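Local atomic coordinates of ATP phosphoribosyltransferase regulatory subunit (Thermotoga maritima, PDB entry 1USY), a protein that is probably required for the first step of histidine biosynthesis and may let histidine feedback-regulate ATP phosphoribosyltransferase. Residues 10-15 with 111-116; 24-29 with 49-54; 123-128 with 217-222; 130-135 with 233-238; 140-145 with 169-174. All blocks are in the same frame, centred on the assembly; numbering follows the deposited sequence.

Contact 1 of 5, residues 10-15 with 111-116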
# COMPACT_ATOMS: atom_id res chain seq x y z
N PHE B 10 -27.67 -24.45 -4.62
CA PHE B 10 -28.41 -24.99 -5.76
C PHE B 10 -29.91 -24.76 -5.61
O PHE B 10 -30.60 -24.37 -6.56
CB PHE B 10 -28.16 -26.49 -5.93
CG PHE B 10 -29.10 -27.16 -6.94
CD1 PHE B 10 -28.92 -26.99 -8.32
CD2 PHE B 10 -30.17 -27.95 -6.51
CE1 PHE B 10 -29.76 -27.61 -9.25
CE2 PHE B 10 -31.02 -28.56 -7.43
CZ PHE B 10 -30.81 -28.39 -8.81
N SER B 11 -30.40 -25.03 -4.39
CA SER B 11 -31.80 -24.87 -4.07
C SER B 11 -32.28 -23.44 -4.32
O SER B 11 -33.31 -23.25 -4.97
CB SER B 11 -32.03 -25.28 -2.61
OG SER B 11 -33.38 -25.07 -2.21
N PHE B 12 -31.52 -22.47 -3.82
CA PHE B 12 -31.81 -21.04 -3.93
C PHE B 12 -31.81 -20.60 -5.38
O PHE B 12 -32.66 -19.85 -5.80
CB PHE B 12 -30.77 -20.22 -3.14
CG PHE B 12 -31.01 -18.74 -3.19
CD1 PHE B 12 -32.01 -18.17 -2.40
CD2 PHE B 12 -30.24 -17.93 -4.01
CE1 PHE B 12 -32.26 -16.80 -2.46
CE2 PHE B 12 -30.45 -16.54 -4.06
CZ PHE B 12 -31.48 -15.98 -3.29
N TYR B 13 -30.83 -21.10 -6.12
CA TYR B 13 -30.71 -20.95 -7.57
C TYR B 13 -31.94 -21.52 -8.30
O TYR B 13 -32.36 -20.97 -9.31
CB TYR B 13 -29.41 -21.65 -8.04
CG TYR B 13 -29.43 -22.10 -9.49
CD1 TYR B 13 -29.46 -21.16 -10.54
CD2 TYR B 13 -29.43 -23.46 -9.82
CE1 TYR B 13 -29.51 -21.55 -11.87
CE2 TYR B 13 -29.47 -23.86 -11.16
CZ TYR B 13 -29.50 -22.90 -12.18
OH TYR B 13 -29.53 -23.28 -13.51
N SER B 14 -32.49 -22.64 -7.81
CA SER B 14 -33.74 -23.16 -8.40
C SER B 14 -34.92 -22.28 -8.10
O SER B 14 -35.72 -22.00 -8.98
CB SER B 14 -34.03 -24.61 -7.98
OG SER B 14 -32.84 -25.37 -8.09
N LYS B 15 -35.04 -21.83 -6.87
CA LYS B 15 -36.11 -20.92 -6.52
C LYS B 15 -36.06 -19.67 -7.38
O LYS B 15 -37.10 -19.25 -7.89
CB LYS B 15 -36.08 -20.55 -5.05
CG LYS B 15 -36.32 -21.73 -4.14
CD LYS B 15 -36.04 -21.36 -2.68
CE LYS B 15 -35.78 -22.60 -1.84
NZ LYS B 15 -36.70 -23.72 -2.17
N GLU B 111 -40.69 -13.67 -1.20
CA GLU B 111 -41.20 -15.00 -1.16
C GLU B 111 -40.05 -15.99 -1.28
O GLU B 111 -39.98 -16.94 -0.51
CB GLU B 111 -42.35 -15.18 -2.17
CG GLU B 111 -42.12 -16.17 -3.30
CD GLU B 111 -42.06 -17.60 -2.81
OE1 GLU B 111 -42.98 -17.99 -2.04
OE2 GLU B 111 -41.09 -18.32 -3.17
N ILE B 112 -39.11 -15.71 -2.18
CA ILE B 112 -37.89 -16.52 -2.31
C ILE B 112 -36.97 -16.47 -1.06
O ILE B 112 -36.55 -17.52 -0.58
CB ILE B 112 -37.12 -16.13 -3.58
CG1 ILE B 112 -37.98 -16.33 -4.80
CG2 ILE B 112 -35.83 -16.91 -3.73
CD1 ILE B 112 -37.43 -15.64 -6.02
N ILE B 113 -36.68 -15.28 -0.53
CA ILE B 113 -35.80 -15.16 0.62
C ILE B 113 -36.43 -15.88 1.83
O ILE B 113 -35.78 -16.69 2.47
CB ILE B 113 -35.47 -13.66 0.98
CG1 ILE B 113 -34.58 -12.94 -0.04
CG2 ILE B 113 -34.75 -13.58 2.33
CD1 ILE B 113 -33.87 -13.77 -0.99
N VAL B 114 -37.70 -15.59 2.11
CA VAL B 114 -38.38 -16.23 3.24
C VAL B 114 -38.42 -17.74 3.05
O VAL B 114 -38.03 -18.49 3.97
CB VAL B 114 -39.84 -15.69 3.45
CG1 VAL B 114 -40.66 -16.58 4.40
CG2 VAL B 114 -39.83 -14.24 3.94
N GLU B 115 -38.89 -18.20 1.89
CA GLU B 115 -38.97 -19.65 1.64
C GLU B 115 -37.59 -20.29 1.80
O GLU B 115 -37.47 -21.39 2.40
CB GLU B 115 -39.51 -19.98 0.26
CG GLU B 115 -39.52 -21.47 -0.02
CD GLU B 115 -39.98 -21.80 -1.42
OE1 GLU B 115 -40.59 -20.93 -2.06
OE2 GLU B 115 -39.74 -22.93 -1.88
N SER B 116 -36.57 -19.60 1.28
CA SER B 116 -35.19 -20.04 1.43
C SER B 116 -34.77 -20.11 2.89
O SER B 116 -34.08 -21.04 3.30
CB SER B 116 -34.22 -19.15 0.66
OG SER B 116 -34.50 -19.26 -0.72
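Lys15 NZ is gripped by two carboxylates of one helix. It forms a salt bridge to Glu115 OE2 at 3.2 Å and another to Glu119. It meets Glu115 OE2 from well above the carboxylate plane. The aliphatic part of Lys15 packs on the partner helix, CB lying 3.9 Å from Ile112 CG2. With a leucine in its place, Glu115 and Glu119 are likely to lose the positive charge they share. Phe12 has CG anti to the backbone N (chi1 -179°), which sends its ring toward the partner helix edge first. Ile113 CD1 lies at that edge, 3.7 Å from Phe12 CE1. Ser116 OG lies there too, and its hydroxyl donates back to Ile112 O at 2.7 Å, one turn earlier. The short segments run nearly antiparallel, at 150°, with axes 10.3 Å apart. Ser11 adds a hydrogen bond to Glu119. Helix 6-16 and helix 103-120 pack here on strand 86-98, where Leu95 touches Phe12, Ile112 and Ile113. Ile113 also reaches strand 237-243.

Contact 2 of 5, residues 24-29 with 49-54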
# COMPACT_ATOMS: atom_id res chain seq x y z
N PHE B 24 -25.60 -13.72 -11.27
CA PHE B 24 -24.75 -12.53 -11.35
C PHE B 24 -23.51 -12.82 -10.54
O PHE B 24 -23.56 -12.77 -9.32
CB PHE B 24 -25.51 -11.32 -10.80
CG PHE B 24 -24.69 -10.08 -10.74
CD1 PHE B 24 -24.60 -9.25 -11.83
CD2 PHE B 24 -24.00 -9.73 -9.58
CE1 PHE B 24 -23.82 -8.07 -11.78
CE2 PHE B 24 -23.22 -8.58 -9.51
CZ PHE B 24 -23.14 -7.75 -10.61
N PHE B 25 -22.41 -13.18 -11.21
CA PHE B 25 -21.13 -13.49 -10.56
C PHE B 25 -20.03 -12.59 -11.05
O PHE B 25 -19.75 -12.57 -12.24
CB PHE B 25 -20.71 -14.93 -10.83
CG PHE B 25 -21.47 -15.94 -10.03
CD1 PHE B 25 -22.77 -16.27 -10.36
CD2 PHE B 25 -20.88 -16.55 -8.93
CE1 PHE B 25 -23.50 -17.22 -9.62
CE2 PHE B 25 -21.59 -17.48 -8.18
CZ PHE B 25 -22.93 -17.83 -8.55
N VAL B 26 -19.42 -11.86 -10.12
CA VAL B 26 -18.35 -10.91 -10.40
C VAL B 26 -17.18 -11.00 -9.41
O VAL B 26 -17.34 -11.48 -8.30
CB VAL B 26 -18.84 -9.43 -10.41
CG1 VAL B 26 -19.88 -9.23 -11.46
CG2 VAL B 26 -19.37 -9.02 -9.05
N PRO B 27 -16.00 -10.56 -9.84
CA PRO B 27 -14.83 -10.47 -8.96
C PRO B 27 -15.07 -9.69 -7.72
O PRO B 27 -15.70 -8.65 -7.79
CB PRO B 27 -13.82 -9.72 -9.82
CG PRO B 27 -14.15 -10.13 -11.19
CD PRO B 27 -15.66 -10.20 -11.23
N ALA B 28 -14.55 -10.16 -6.59
CA ALA B 28 -14.56 -9.44 -5.33
C ALA B 28 -13.89 -8.05 -5.40
O ALA B 28 -14.37 -7.07 -4.82
CB ALA B 28 -13.89 -10.30 -4.26
N LEU B 29 -12.76 -7.96 -6.10
CA LEU B 29 -12.04 -6.71 -6.25
C LEU B 29 -12.51 -6.01 -7.53
O LEU B 29 -12.76 -6.65 -8.53
CB LEU B 29 -10.53 -6.97 -6.31
CG LEU B 29 -9.86 -7.00 -4.94
CD1 LEU B 29 -8.36 -7.15 -5.07
CD2 LEU B 29 -10.18 -5.75 -4.14
N SER B 49 -11.78 -1.19 -4.76
CA SER B 49 -12.81 -1.39 -3.76
C SER B 49 -13.08 -2.86 -3.72
O SER B 49 -12.89 -3.57 -4.72
CB SER B 49 -14.12 -0.66 -4.09
OG SER B 49 -14.24 -0.46 -5.48
N ILE B 50 -13.51 -3.32 -2.55
CA ILE B 50 -13.87 -4.70 -2.31
C ILE B 50 -15.35 -4.74 -2.02
O ILE B 50 -15.89 -3.81 -1.41
CB ILE B 50 -13.05 -5.30 -1.16
CG1 ILE B 50 -13.09 -6.82 -1.23
CG2 ILE B 50 -13.58 -4.81 0.17
CD1 ILE B 50 -12.09 -7.53 -0.34
N ARG B 51 -16.01 -5.80 -2.49
CA ARG B 51 -17.46 -5.89 -2.51
C ARG B 51 -18.01 -5.83 -1.08
O ARG B 51 -17.78 -6.74 -0.29
CB ARG B 51 -17.87 -7.16 -3.26
CG ARG B 51 -19.35 -7.49 -3.26
CD ARG B 51 -19.68 -8.95 -3.59
NE ARG B 51 -18.94 -9.43 -4.75
CZ ARG B 51 -18.28 -10.58 -4.81
NH1 ARG B 51 -18.28 -11.42 -3.79
NH2 ARG B 51 -17.62 -10.92 -5.90
N GLU B 52 -18.70 -4.74 -0.76
CA GLU B 52 -19.20 -4.47 0.58
C GLU B 52 -20.71 -4.48 0.57
O GLU B 52 -21.32 -4.60 1.61
CB GLU B 52 -18.72 -3.11 1.06
CG GLU B 52 -17.28 -3.10 1.50
CD GLU B 52 -16.83 -1.78 2.11
OE1 GLU B 52 -16.27 -0.92 1.38
OE2 GLU B 52 -17.01 -1.61 3.33
N ASP B 53 -21.31 -4.35 -0.60
CA ASP B 53 -22.77 -4.30 -0.66
C ASP B 53 -23.21 -4.77 -2.03
O ASP B 53 -22.93 -4.10 -3.03
CB ASP B 53 -23.25 -2.85 -0.43
CG ASP B 53 -24.78 -2.73 -0.43
OD1 ASP B 53 -25.45 -3.47 -1.19
N PHE B 54 -23.92 -5.90 -2.08
CA PHE B 54 -24.28 -6.48 -3.37
C PHE B 54 -25.15 -5.58 -4.22
O PHE B 54 -24.97 -5.54 -5.43
CB PHE B 54 -24.87 -7.89 -3.28
CG PHE B 54 -23.95 -8.93 -3.83
CD1 PHE B 54 -23.21 -9.73 -2.99
CD2 PHE B 54 -23.74 -9.05 -5.20
CE1 PHE B 54 -22.30 -10.67 -3.53
CE2 PHE B 54 -22.85 -9.99 -5.74
CZ PHE B 54 -22.12 -10.78 -4.90
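Arg51 extends from the backbone with CG opposite its own N (chi1 174°), then bends at chi3 (-47°). This turn brings one face of the guanidinium over Ala28 CA, 3.9 Å from Arg51 CZ. The edge of the group is turned to the carbonyl of Val26. NH1 points elsewhere and is hydrogen-bonded to Phe78 O. Arg51 CD rests over one face of the Phe54 ring, off its centre. A leucine in its place would probably leave Phe78 O without this donor and the backbone at 26-28 without the flat group packed against it. The main chains also join, with Arg51 N donating to Ala28 O at 3.1 Å. Next to this bond, Leu29 and Ile50 form an antiparallel non-hydrogen-bonded pair. Leu29 CD2 comes within 4.2 Å of Ile50 CB. At the other end, Phe24 and Phe54 meet edge to edge, CD2 to CE2, at 4.0 Å. Tyr80 OH of the second subunit is hydrogen-bonded to Ala28 N. The contact starts the three-stranded antiparallel sheet beside strand 71-83, and Phe24 packs on helix 54-63 and on Val73.

Contact 3 of 5, residues 123-128 with 217-222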
# COMPACT_ATOMS: atom_id res chain seq x y z
N GLY B 123 -34.65 -23.33 12.65
CA GLY B 123 -35.43 -22.83 13.76
C GLY B 123 -36.71 -22.31 13.24
O GLY B 123 -36.79 -22.05 12.05
N PRO B 124 -37.70 -22.19 14.11
CA PRO B 124 -38.91 -21.45 13.76
C PRO B 124 -38.43 -20.03 13.44
O PRO B 124 -37.80 -19.40 14.31
CB PRO B 124 -39.75 -21.50 15.05
CG PRO B 124 -39.20 -22.61 15.81
CD PRO B 124 -37.73 -22.72 15.47
N VAL B 125 -38.65 -19.56 12.21
CA VAL B 125 -38.11 -18.28 11.81
C VAL B 125 -39.12 -17.16 12.03
O VAL B 125 -40.33 -17.40 12.02
CB VAL B 125 -37.47 -18.29 10.35
CG1 VAL B 125 -36.62 -19.54 10.12
CG2 VAL B 125 -38.51 -18.15 9.24
N ILE B 126 -38.60 -15.95 12.27
CA ILE B 126 -39.40 -14.73 12.40
C ILE B 126 -39.06 -13.78 11.24
O ILE B 126 -37.90 -13.46 11.01
CB ILE B 126 -39.13 -14.07 13.78
CG1 ILE B 126 -39.60 -14.95 14.92
CG2 ILE B 126 -39.81 -12.71 13.92
CD1 ILE B 126 -39.02 -14.55 16.34
N VAL B 127 -40.07 -13.35 10.50
CA VAL B 127 -39.95 -12.30 9.47
C VAL B 127 -40.50 -10.99 10.03
O VAL B 127 -41.70 -10.85 10.33
CB VAL B 127 -40.73 -12.66 8.18
CG1 VAL B 127 -40.58 -11.52 7.15
CG2 VAL B 127 -40.23 -14.03 7.59
N GLU B 128 -39.60 -10.05 10.23
CA GLU B 128 -39.99 -8.80 10.84
C GLU B 128 -40.11 -7.76 9.71
O GLU B 128 -39.17 -7.53 8.97
CB GLU B 128 -38.97 -8.42 11.91
CG GLU B 128 -39.14 -7.03 12.44
CD GLU B 128 -38.04 -6.59 13.37
OE1 GLU B 128 -36.96 -6.12 12.91
OE2 GLU B 128 -38.25 -6.72 14.57
N PRO B 217 -47.35 -20.53 6.82
CA PRO B 217 -48.08 -20.68 8.10
C PRO B 217 -47.22 -21.14 9.30
O PRO B 217 -47.75 -21.17 10.42
CB PRO B 217 -49.16 -21.72 7.78
CG PRO B 217 -48.64 -22.49 6.56
CD PRO B 217 -47.68 -21.60 5.85
N THR B 218 -45.95 -21.50 9.07
CA THR B 218 -45.03 -21.88 10.14
C THR B 218 -43.97 -20.81 10.43
O THR B 218 -43.05 -21.04 11.23
CB THR B 218 -44.31 -23.22 9.83
OG1 THR B 218 -43.34 -23.03 8.78
CG2 THR B 218 -45.29 -24.33 9.34
N VAL B 219 -44.05 -19.65 9.78
CA VAL B 219 -43.20 -18.55 10.22
C VAL B 219 -44.09 -17.55 10.96
O VAL B 219 -45.25 -17.43 10.67
CB VAL B 219 -42.33 -17.86 9.09
CG1 VAL B 219 -41.96 -18.82 7.94
CG2 VAL B 219 -43.01 -16.63 8.53
N SER B 220 -43.52 -16.87 11.93
CA SER B 220 -44.19 -15.80 12.64
C SER B 220 -43.85 -14.47 11.92
O SER B 220 -42.71 -14.02 11.93
CB SER B 220 -43.71 -15.81 14.09
OG SER B 220 -44.35 -14.83 14.85
N VAL B 221 -44.85 -13.89 11.24
CA VAL B 221 -44.67 -12.59 10.60
C VAL B 221 -44.99 -11.48 11.58
O VAL B 221 -46.11 -11.42 12.09
CB VAL B 221 -45.49 -12.39 9.27
CG1 VAL B 221 -44.98 -13.33 8.21
CG2 VAL B 221 -46.95 -12.67 9.48
N GLU B 222 -44.01 -10.61 11.85
CA GLU B 222 -44.27 -9.52 12.80
C GLU B 222 -43.93 -8.14 12.26
O GLU B 222 -43.19 -7.98 11.29
CB GLU B 222 -43.65 -9.77 14.19
CG GLU B 222 -42.76 -10.97 14.28
CD GLU B 222 -42.58 -11.51 15.68
OE1 GLU B 222 -43.17 -12.57 15.97
OE2 GLU B 222 -41.79 -10.93 16.46
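Ile126 and Glu222 lie on one face of a parallel strand pair and cross at a slant. Ile126 CG2 sits against the aliphatic part of Glu222, 3.4 Å from CG. The carboxylate beyond is held at both oxygens. Its OE1 accepts from Ser220 OG at 2.8 Å through the lone pair turned away from the other oxygen. Its OE2 forms a salt bridge with Arg187. Glu128 lies on the same face and also pairs with Arg187, so this arginine stands between two acids whose OE2 atoms are 5.8 Å apart. Its charge would be expected to ease their mutual repulsion. Outside the two segments, Glu128 also pairs with a basic side chain of another protein's chain.

Val127 and Val221 point to the other face. Near its start Val219 reaches two valines, its CG1 meeting Val125 CG2 at 3.7 Å and its CG2 meeting Val127 CG2 at 3.9 Å. Val221 CG1 adds a looser touch on Val127 CB. Leu212 of helix 199-215 packs on Val127 and Val221.

Between the faces, Ser220 N donates to Val125 O, Val127 N to Ser220 O, and Glu222 N to Val127 O at 2.8 Å. The register is Ile126 with Ser220 and Glu128 with Glu222. This is a parallel pair at the rim of the largely antiparallel sheet that marks the class-II aminoacyl-tRNA synthetase fold, joined by a long, mainly helical connection.

Contact 4 of 5, residues 130-135 with 233-238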
# COMPACT_ATOMS: atom_id res chain seq x y z
N GLY B 130 -41.07 -3.89 8.14
CA GLY B 130 -41.00 -2.50 8.51
C GLY B 130 -41.31 -1.68 7.28
O GLY B 130 -41.45 -2.21 6.17
N HIS B 131 -41.40 -0.38 7.47
CA HIS B 131 -41.61 0.51 6.37
C HIS B 131 -41.03 1.84 6.69
O HIS B 131 -41.29 2.43 7.74
CB HIS B 131 -43.08 0.66 6.09
CG HIS B 131 -43.38 1.18 4.73
ND1 HIS B 131 -43.85 0.38 3.71
CD2 HIS B 131 -43.31 2.43 4.21
CE1 HIS B 131 -44.07 1.11 2.64
NE2 HIS B 131 -43.74 2.36 2.91
N THR B 132 -40.27 2.33 5.75
CA THR B 132 -39.46 3.50 5.95
C THR B 132 -40.32 4.76 5.82
O THR B 132 -39.92 5.84 6.27
CB THR B 132 -38.38 3.41 4.89
OG1 THR B 132 -37.19 4.05 5.33
CG2 THR B 132 -38.77 4.12 3.65
N GLY B 133 -41.52 4.63 5.24
CA GLY B 133 -42.42 5.77 5.02
C GLY B 133 -43.13 6.25 6.28
O GLY B 133 -43.93 7.17 6.23
N VAL B 134 -42.81 5.66 7.42
CA VAL B 134 -43.42 6.06 8.68
C VAL B 134 -42.79 7.32 9.31
O VAL B 134 -43.44 8.06 10.04
CB VAL B 134 -43.43 4.86 9.70
CG1 VAL B 134 -42.04 4.28 9.91
CG2 VAL B 134 -44.01 5.26 11.02
N TYR B 135 -41.52 7.58 9.00
CA TYR B 135 -40.76 8.56 9.77
C TYR B 135 -41.10 10.02 9.50
O TYR B 135 -41.24 10.78 10.45
CB TYR B 135 -39.25 8.27 9.66
CG TYR B 135 -38.92 6.90 10.16
CD1 TYR B 135 -38.23 5.98 9.37
CD2 TYR B 135 -39.33 6.51 11.43
CE1 TYR B 135 -37.95 4.67 9.86
CE2 TYR B 135 -39.07 5.23 11.93
CZ TYR B 135 -38.39 4.32 11.14
OH TYR B 135 -38.16 3.09 11.68
N GLU B 233 -30.94 4.72 3.66
CA GLU B 233 -30.51 3.63 2.78
C GLU B 233 -31.64 2.86 2.10
O GLU B 233 -31.43 2.24 1.06
CB GLU B 233 -29.55 2.68 3.52
CG GLU B 233 -30.17 1.77 4.57
CD GLU B 233 -29.22 1.41 5.73
OE1 GLU B 233 -29.66 0.68 6.65
OE2 GLU B 233 -28.04 1.86 5.75
N TYR B 234 -32.82 2.89 2.68
CA TYR B 234 -33.95 2.18 2.11
C TYR B 234 -35.11 3.16 1.87
O TYR B 234 -35.09 4.27 2.38
CB TYR B 234 -34.40 1.06 3.05
CG TYR B 234 -33.66 -0.23 2.92
CD1 TYR B 234 -33.87 -1.07 1.83
CD2 TYR B 234 -32.76 -0.63 3.92
CE1 TYR B 234 -33.18 -2.28 1.72
CE2 TYR B 234 -32.07 -1.84 3.83
CZ TYR B 234 -32.28 -2.66 2.72
OH TYR B 234 -31.62 -3.87 2.61
N CYS B 235 -36.08 2.74 1.06
CA CYS B 235 -37.21 3.60 0.73
C CYS B 235 -38.49 2.82 0.39
O CYS B 235 -38.80 2.51 -0.77
CB CYS B 235 -36.85 4.53 -0.40
SG CYS B 235 -38.01 5.88 -0.41
N GLY B 236 -39.25 2.50 1.43
CA GLY B 236 -40.42 1.65 1.29
C GLY B 236 -40.28 0.51 2.25
O GLY B 236 -39.63 0.67 3.30
N LEU B 237 -40.85 -0.64 1.94
CA LEU B 237 -40.81 -1.69 2.93
C LEU B 237 -39.48 -2.41 3.13
O LEU B 237 -38.70 -2.59 2.23
CB LEU B 237 -42.03 -2.62 2.92
CG LEU B 237 -42.42 -3.40 1.70
CD1 LEU B 237 -42.74 -4.84 2.13
CD2 LEU B 237 -43.61 -2.73 1.01
N ILE B 238 -39.26 -2.79 4.37
CA ILE B 238 -38.00 -3.31 4.82
C ILE B 238 -38.29 -4.62 5.56
O ILE B 238 -39.33 -4.77 6.19
CB ILE B 238 -37.38 -2.21 5.74
CG1 ILE B 238 -36.57 -1.25 4.87
CG2 ILE B 238 -36.59 -2.78 6.91
CD1 ILE B 238 -37.01 0.17 5.01
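Gly130 and Ile238 form an antiparallel hydrogen-bonded pair. Gly130 N donates to Ile238 O at 2.8 Å, and Ile238 N returns a bond to Gly130 O at 2.9 Å. Thr132 N extends the pairing to Gly236 O at 3.0 Å. The next kind of contact is CH-pi. His131 swings CG opposite its backbone N (chi1 -161°), and its ring lies flat against the main chain of Gly236. Gly236 CA is 4.0 Å from the ring centroid and sits over the face. At the backbone angles of Gly236 a side chain would be forced against the carbonyl oxygen of Cys235. Side-chain packing completes the set. Leu237 CB lies 3.6 Å from His131 ND1, and Ile238 CD1 lies 3.5 Å from Thr132 CB. The contact ends the pairing of strands 125-131 and 237-243 inside the large mixed sheet. Helix 199-215 packs on His131 and Leu237, and Cys235 and Leu237 bond onward to Glu255 of strand 248-257.

Contact 5 of 5, residues 140-145 with 169-174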
# COMPACT_ATOMS: atom_id res chain seq x y z
N LYS B 140 -42.23 15.73 11.63
CA LYS B 140 -42.83 17.03 11.90
C LYS B 140 -44.25 16.85 12.52
O LYS B 140 -45.17 16.25 11.91
CB LYS B 140 -42.92 18.00 10.75
CG LYS B 140 -42.91 19.45 11.32
CD LYS B 140 -41.79 19.68 12.37
CE LYS B 140 -40.42 19.85 11.74
NZ LYS B 140 -40.41 20.86 10.67
N GLU B 141 -44.17 17.41 13.66
CA GLU B 141 -45.10 17.60 14.75
C GLU B 141 -44.14 18.03 15.85
O GLU B 141 -44.50 18.76 16.77
CB GLU B 141 -45.84 16.27 15.10
CG GLU B 141 -47.25 16.48 15.70
CD GLU B 141 -48.03 15.16 15.88
OE1 GLU B 141 -49.33 15.16 15.86
OE2 GLU B 141 -47.40 14.06 16.07
N ILE B 142 -42.93 17.52 15.59
CA ILE B 142 -41.73 17.63 16.43
C ILE B 142 -40.70 18.61 15.84
O ILE B 142 -40.35 18.55 14.66
CB ILE B 142 -41.13 16.22 16.52
CG1 ILE B 142 -42.01 15.30 17.39
CG2 ILE B 142 -39.71 16.19 17.11
CD1 ILE B 142 -41.75 13.81 17.16
N PRO B 143 -40.09 19.44 16.75
CA PRO B 143 -39.06 20.44 16.40
C PRO B 143 -37.85 19.98 15.59
O PRO B 143 -37.36 18.88 15.80
CB PRO B 143 -38.61 20.97 17.77
CG PRO B 143 -39.84 20.88 18.60
CD PRO B 143 -40.44 19.51 18.19
N LYS B 144 -37.39 20.84 14.67
CA LYS B 144 -36.38 20.52 13.64
C LYS B 144 -35.13 19.77 14.12
O LYS B 144 -34.91 18.63 13.72
CB LYS B 144 -35.95 21.79 12.87
CG LYS B 144 -36.85 22.18 11.70
CD LYS B 144 -36.35 21.60 10.38
CE LYS B 144 -37.50 21.12 9.49
NZ LYS B 144 -38.11 22.24 8.70
N ASP B 145 -34.30 20.40 14.95
CA ASP B 145 -33.08 19.75 15.45
C ASP B 145 -33.34 19.09 16.82
O ASP B 145 -32.63 19.30 17.82
CB ASP B 145 -31.87 20.69 15.44
CG ASP B 145 -32.25 22.11 15.69
OD1 ASP B 145 -31.85 22.99 14.88
OD2 ASP B 145 -32.96 22.45 16.67
N LYS B 169 -38.17 18.93 27.32
CA LYS B 169 -38.37 19.77 26.15
C LYS B 169 -39.83 19.60 25.74
O LYS B 169 -40.17 18.71 24.96
CB LYS B 169 -37.39 19.36 25.04
CG LYS B 169 -36.70 20.52 24.33
CD LYS B 169 -35.85 21.37 25.28
CE LYS B 169 -36.37 22.80 25.37
NZ LYS B 169 -35.77 23.69 24.34
N LYS B 170 -40.69 20.45 26.31
CA LYS B 170 -42.15 20.33 26.22
C LYS B 170 -42.66 20.10 24.78
O LYS B 170 -42.70 21.04 23.98
CB LYS B 170 -42.82 21.57 26.83
CG LYS B 170 -42.77 21.67 28.38
CD LYS B 170 -43.37 20.43 29.10
CE LYS B 170 -44.89 20.31 28.93
NZ LYS B 170 -45.51 19.33 29.89
N ILE B 171 -43.04 18.86 24.49
CA ILE B 171 -43.58 18.45 23.18
C ILE B 171 -44.38 17.19 23.40
O ILE B 171 -44.10 16.42 24.33
CB ILE B 171 -42.45 18.15 22.17
CG1 ILE B 171 -41.80 19.43 21.66
CG2 ILE B 171 -42.97 17.37 20.97
CD1 ILE B 171 -40.33 19.52 21.95
N ASP B 172 -45.37 16.94 22.55
CA ASP B 172 -46.02 15.63 22.57
C ASP B 172 -45.35 14.62 21.60
O ASP B 172 -45.34 14.82 20.37
CB ASP B 172 -47.52 15.74 22.29
CG ASP B 172 -48.29 14.48 22.70
OD1 ASP B 172 -47.65 13.43 22.97
OD2 ASP B 172 -49.54 14.46 22.77
N LEU B 173 -44.79 13.55 22.18
CA LEU B 173 -44.20 12.45 21.41
C LEU B 173 -44.92 11.09 21.69
O LEU B 173 -44.34 10.00 21.50
CB LEU B 173 -42.69 12.36 21.68
CG LEU B 173 -41.86 13.64 21.84
CD1 LEU B 173 -40.71 13.42 22.79
CD2 LEU B 173 -41.28 14.11 20.54
N SER B 174 -46.18 11.20 22.13
CA SER B 174 -47.06 10.05 22.39
C SER B 174 -47.23 9.06 21.22
O SER B 174 -47.29 7.83 21.42
CB SER B 174 -48.45 10.53 22.84
OG SER B 174 -49.20 10.89 21.71
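Two loops that link helices meet at one end of the helical part of the chain, with Ile142 and Pro143 against Ile171 and Leu173. An Asx turn shapes the second loop. Asp172 OD1 accepts from Ser174 N at 2.8 Å, nearly along its C-O axis, where helix 174-185 begins. Leu173 holds the N-cap position between them. No hydrogen bond crosses the contact, which is apolar packing. Loop 140-145 follows helix 135-139, and loop 169-174 follows helix 159-168. Helices 159-168 and 174-185 carry histidine-pocket residues, among them Leu159, Ile180, Ile184 and Tyr185. The side chain of Leu173 is about 13 Å from a bound histidine, so the contact packs one end of this helical group and does not line the pocket. Ile142 O is hydrogen-bonded to His147 of the next helix. The Pro143 ring and the Ile171 side chain point at each other, Pro143 CG lying 3.6 Å from Ile171 CD1. Ile171 CG2 also approaches Ile142 CG1, at 4.2 Å. With Ile142 CG1 opposite the carbonyl carbon (chi1 -71°), its CD1 end extends to Leu173. The two side chains cross at about a right angle, and Leu173 CD2 lies 3.4 Å from Ile142 CD1.

In the fold
Contacts 3 and 4 use the two ends of strand 125-131, with centres about 20 Å apart. Contact 3 pairs it with strand 220-223, contact 4 with strand 237-243 on its other side. Contact 1 touches contact 3, Val114 CG2 lying 3.7 Å from Val127 CG2. Contacts 1 and 2 both reach the second subunit, their nearest atoms about 7 Å apart. Contact 5 lies in the helical connection of contact 3, about 5 Å from contact 4 at the nearest atoms. A bound histidine lies about 12 Å from the Glu128 side chain, and one about 13 Å from that of Leu173. Contacts 1 and 2 lie across the chain's centre from contact 5, centres about 44 and 42 Å away.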